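Local coordinates for tail protein, 43 kDa (Neisseria meningitidis MC58, PDB 3D37) that is of unknown function but probably forms part of a phage-type tail or baseplate hub, at residues A261-K264 and Q265-Q269; A271-R274 and L275-F278. One frame throughout, in Å; residues are numbered along the deposited sequence.

Contact 1. Residues A261-K264 and Q265-Q269; sequences ALQK and QAKKQ
Lys267 reaches back over the turn before it and runs alongside Gln263. Its CB sits 3.3 Å from Gln263 O, so the side chain starts out against the carbonyl that its own backbone N binds. CG stays close to that oxygen, 3.4 Å from Gln263 O, and CD passes it a little farther off. CE then leaves the backbone and comes level with the Gln263 side chain, near CG and NE2. NZ ends 3.8 Å from Gln263 NE2, with the two chains side by side and pointing the same way. The two atoms that meet are both N-H donors, so this is proximity without a bond. Gln263 reaches the place with CG anti to its backbone N (chi1 -168°), and both chains are extended beyond CG.

The pair lies on one side of the helix 259-276, which spans these residues as a regular alpha helix. Four i to i+4 backbone bonds join the two segments. Ala266 N to Leu262 O is 3.0 Å long, and Lys267 N to Gln263 O has the same length. The bonds Gln265 N to Ala261 O and Lys268 N to Lys264 O continue the pattern.

Leu262 and Ala266 form the buried, apolar part of the helix face, against Phe218 of strand 215-220. Trp236 of strand 234-239 touches Ala266 and also the side chains of Gln263 and Lys267. Ala266 CB lies 3.3 Å from Leu262 O.

Gln265 also leans back on the preceding turn. Its CG is anti to the carbonyl carbon (chi1 -63°), which brings it 3.3 Å from Ala261 O. The amide then passes that same oxygen, with NE2 3.8 Å from Ala261 O. Lys268 runs forward along the helix, toward the next turn, and NZ makes a salt bridge with Asp272 OD1.

Contact 2. Residues A271-R274 and L275-F278; sequences ADWR and LEGF
The indole of Trp273 and the carboxylate of Glu276 lie side by side and point the same way, their planes 74° apart. They sit at the C-terminal end of helix 259-276, where the chain turns into strand 278-285. Glu276 OE1 approaches the ring obliquely, 3.9 Å from Trp273 CD1. Beyond the two segments, Phe213 meets the indole edge-to-face, and Lys249 and Val251 of strand 249-252 also touch it. Asn211 ND2 holds Glu276 OE1 by a hydrogen bond, and Arg274 NH2 reaches Glu337 OE2 in a salt bridge.

The regular i to i+4 pattern is still present in Leu275 N to Ala271 O (3.0 Å) and Glu276 N to Asp272 O (3.2 Å). Leu275 CG is anti to its carbonyl carbon (chi1 -75°) and lies 3.4 Å from Ala271 O, and the buried side chain packs on Ile340 and Trp341.

At Gly277 the pattern changes. Its N bonds weakly to Trp273 O and also to Arg274 O at 3.3 Å, an i to i+3 link whose donor stands above the carbonyl plane, 70° out of it.

Overall arrangement
Contacts 1 and 2 follow one another along helix 259-276, their centres about 15 Å apart. Contact 1 closes at Gln269 before contact 2 opens at Ala271. Both pack on the three-stranded sheet 234-239, 215-220 and 249-252: contact 1 on the first two strands, contact 2 through Trp273 on the third. Contact 2 also leads into strand 278-285. The helix thus links two beta regions. The centre of contact 2 is about 14 Å from the chain centre, that of contact 1 about 21 Å. No other subunit of the assembly touches either contact.

Contact 1. Residues A261-K264 and Q265-Q269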
loop_
_atom_site.group_PDB
_atom_site.type_symbol
_atom_site.label_atom_id
_atom_site.label_comp_id
_atom_site.label_asym_id
_atom_site.label_seq_id
_atom_site.Cartn_x
_atom_site.Cartn_y
_atom_site.Cartn_z
ATOM N N ALA A 261 5.197 57.249 -7.669
ATOM C CA ALA A 261 4.595 56.287 -6.748
ATOM C C ALA A 261 3.837 55.174 -7.490
ATOM O O ALA A 261 3.810 54.020 -7.019
ATOM C CB ALA A 261 3.683 56.960 -5.791
ATOM N N LEU A 262 3.208 55.508 -8.626
ATOM C CA LEU A 262 2.518 54.482 -9.433
ATOM C C LEU A 262 3.526 53.468 -9.967
ATOM O O LEU A 262 3.304 52.266 -9.866
ATOM C CB LEU A 262 1.704 55.102 -10.596
ATOM C CG LEU A 262 0.968 54.068 -11.486
ATOM C CD1 LEU A 262 -0.011 53.234 -10.647
ATOM C CD2 LEU A 262 0.257 54.712 -12.690
ATOM N N GLN A 263 4.632 53.973 -10.512
ATOM C CA GLN A 263 5.714 53.159 -11.080
ATOM C C GLN A 263 6.433 52.279 -10.046
ATOM O O GLN A 263 6.694 51.091 -10.312
ATOM C CB GLN A 263 6.714 54.066 -11.810
ATOM C CG GLN A 263 7.737 53.377 -12.701
ATOM C CD GLN A 263 8.387 54.320 -13.718
ATOM O OE1 GLN A 263 8.135 55.547 -13.732
ATOM N NE2 GLN A 263 9.217 53.746 -14.591
ATOM N N LYS A 264 6.751 52.846 -8.882
ATOM C CA LYS A 264 7.305 52.067 -7.757
ATOM C C LYS A 264 6.429 50.856 -7.392
ATOM O O LYS A 264 6.914 49.728 -7.248
ATOM C CB LYS A 264 7.480 52.961 -6.518
ATOM C CG LYS A 264 8.129 52.278 -5.295
ATOM C CD LYS A 264 7.834 53.063 -3.988
ATOM C CE LYS A 264 8.601 52.512 -2.760
ATOM N NZ LYS A 264 9.585 53.515 -2.205
ATOM N N GLN A 265 5.135 51.084 -7.224
ATOM C CA GLN A 265 4.258 49.990 -6.780
ATOM C C GLN A 265 3.905 48.957 -7.856
ATOM O O GLN A 265 3.681 47.772 -7.531
ATOM C CB GLN A 265 2.979 50.573 -6.236
ATOM C CG GLN A 265 3.177 51.448 -4.999
ATOM C CD GLN A 265 1.848 51.698 -4.318
ATOM O OE1 GLN A 265 1.182 50.746 -3.859
ATOM N NE2 GLN A 265 1.420 52.966 -4.289
ATOM N N ALA A 266 3.811 49.430 -9.107
ATOM C CA ALA A 266 3.570 48.573 -10.264
ATOM C C ALA A 266 4.729 47.615 -10.372
ATOM O O ALA A 266 4.538 46.441 -10.605
ATOM C CB ALA A 266 3.468 49.393 -11.551
ATOM N N LYS A 267 5.931 48.152 -10.194
ATOM C CA LYS A 267 7.160 47.378 -10.274
ATOM C C LYS A 267 7.253 46.344 -9.160
ATOM O O LYS A 267 7.750 45.237 -9.383
ATOM C CB LYS A 267 8.390 48.293 -10.298
ATOM C CG LYS A 267 8.707 48.769 -11.705
ATOM C CD LYS A 267 9.861 49.780 -11.772
ATOM C CE LYS A 267 10.210 50.047 -13.228
ATOM N NZ LYS A 267 11.455 50.876 -13.400
ATOM N N LYS A 268 6.740 46.676 -7.984
ATOM C CA LYS A 268 6.690 45.680 -6.937
ATOM C C LYS A 268 5.730 44.576 -7.334
ATOM O O LYS A 268 6.077 43.411 -7.163
ATOM C CB LYS A 268 6.330 46.227 -5.542
ATOM C CG LYS A 268 6.576 45.108 -4.448
ATOM C CD LYS A 268 5.831 45.360 -3.139
ATOM C CE LYS A 268 6.359 44.431 -2.004
ATOM N NZ LYS A 268 6.516 43.012 -2.377
ATOM N N GLN A 269 4.551 44.918 -7.867
ATOM C CA GLN A 269 3.654 43.869 -8.402
ATOM C C GLN A 269 4.306 42.983 -9.492
ATOM O O GLN A 269 4.084 41.772 -9.531
ATOM C CB GLN A 269 2.355 44.456 -8.954
ATOM C CG GLN A 269 1.382 43.375 -9.463
ATOM C CD GLN A 269 0.898 42.481 -8.319
ATOM O OE1 GLN A 269 1.359 41.322 -8.145
ATOM N NE2 GLN A 269 -0.026 43.026 -7.506
#

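Contact 2. Residues A271-R274 and L275-F278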
loop_
_atom_site.group_PDB
_atom_site.type_symbol
_atom_site.label_atom_id
_atom_site.label_comp_id
_atom_site.label_asym_id
_atom_site.label_seq_id
_atom_site.Cartn_x
_atom_site.Cartn_y
_atom_site.Cartn_z
ATOM N N ALA A 271 7.378 42.287 -9.728
ATOM C CA ALA A 271 8.418 41.451 -9.102
ATOM C C ALA A 271 7.770 40.309 -8.341
ATOM O O ALA A 271 8.266 39.172 -8.332
ATOM C CB ALA A 271 9.319 42.288 -8.201
ATOM N N ASP A 272 6.628 40.593 -7.735
ATOM C CA ASP A 272 5.877 39.558 -7.057
ATOM C C ASP A 272 5.427 38.490 -8.042
ATOM O O ASP A 272 5.535 37.304 -7.772
ATOM C CB ASP A 272 4.669 40.151 -6.336
ATOM C CG ASP A 272 5.051 40.932 -5.067
ATOM O OD1 ASP A 272 6.227 40.837 -4.602
ATOM O OD2 ASP A 272 4.163 41.653 -4.551
ATOM N N TRP A 273 4.924 38.910 -9.198
ATOM C CA TRP A 273 4.510 37.965 -10.219
ATOM C C TRP A 273 5.702 37.141 -10.732
ATOM O O TRP A 273 5.604 35.923 -10.971
ATOM C CB TRP A 273 3.834 38.691 -11.367
ATOM C CG TRP A 273 2.464 39.144 -11.050
ATOM C CD1 TRP A 273 1.625 38.605 -10.122
ATOM C CD2 TRP A 273 1.738 40.208 -11.686
ATOM N NE1 TRP A 273 0.422 39.276 -10.122
ATOM C CE2 TRP A 273 0.462 40.266 -11.069
ATOM C CE3 TRP A 273 2.044 41.125 -12.699
ATOM C CZ2 TRP A 273 -0.515 41.198 -11.437
ATOM C CZ3 TRP A 273 1.071 42.059 -13.072
ATOM C CH2 TRP A 273 -0.198 42.090 -12.432
ATOM N N ARG A 274 6.837 37.820 -10.891
ATOM C CA ARG A 274 8.021 37.159 -11.426
ATOM C C ARG A 274 8.496 36.066 -10.453
ATOM O O ARG A 274 8.926 35.038 -10.848
ATOM C CB ARG A 274 9.103 38.218 -11.671
ATOM C CG ARG A 274 10.487 37.667 -11.966
ATOM C CD ARG A 274 11.481 38.822 -12.296
ATOM N NE ARG A 274 12.689 38.245 -12.877
ATOM C CZ ARG A 274 13.653 38.940 -13.489
ATOM N NH1 ARG A 274 13.593 40.259 -13.614
ATOM N NH2 ARG A 274 14.700 38.285 -13.985
ATOM N N LEU A 275 8.445 36.337 -9.165
ATOM C CA LEU A 275 8.786 35.346 -8.148
ATOM C C LEU A 275 7.873 34.138 -8.169
ATOM O O LEU A 275 8.332 32.984 -7.988
ATOM C CB LEU A 275 8.771 35.974 -6.763
ATOM C CG LEU A 275 9.976 36.846 -6.489
ATOM C CD1 LEU A 275 9.677 37.884 -5.321
ATOM C CD2 LEU A 275 11.215 35.967 -6.231
ATOM N N GLU A 276 6.574 34.391 -8.370
ATOM C CA GLU A 276 5.592 33.298 -8.445
ATOM C C GLU A 276 5.843 32.334 -9.578
ATOM O O GLU A 276 5.399 31.202 -9.522
ATOM C CB GLU A 276 4.173 33.853 -8.629
ATOM C CG GLU A 276 3.514 34.353 -7.385
ATOM C CD GLU A 276 2.283 35.198 -7.731
ATOM O OE1 GLU A 276 1.679 34.937 -8.801
ATOM O OE2 GLU A 276 1.936 36.118 -6.955
ATOM N N GLY A 277 6.534 32.797 -10.614
ATOM C CA GLY A 277 6.771 32.025 -11.792
ATOM C C GLY A 277 7.844 30.973 -11.694
ATOM O O GLY A 277 7.909 30.101 -12.565
ATOM N N PHE A 278 8.679 31.008 -10.644
ATOM C CA PHE A 278 9.794 30.039 -10.559
ATOM C C PHE A 278 10.043 29.677 -9.099
ATOM O O PHE A 278 10.151 30.565 -8.254
ATOM C CB PHE A 278 11.079 30.595 -11.222
ATOM C CG PHE A 278 12.294 29.729 -11.010
ATOM C CD1 PHE A 278 12.623 28.739 -11.903
ATOM C CD2 PHE A 278 13.101 29.920 -9.903
ATOM C CE1 PHE A 278 13.697 27.964 -11.730
ATOM C CE2 PHE A 278 14.189 29.139 -9.711
ATOM C CZ PHE A 278 14.495 28.154 -10.618
#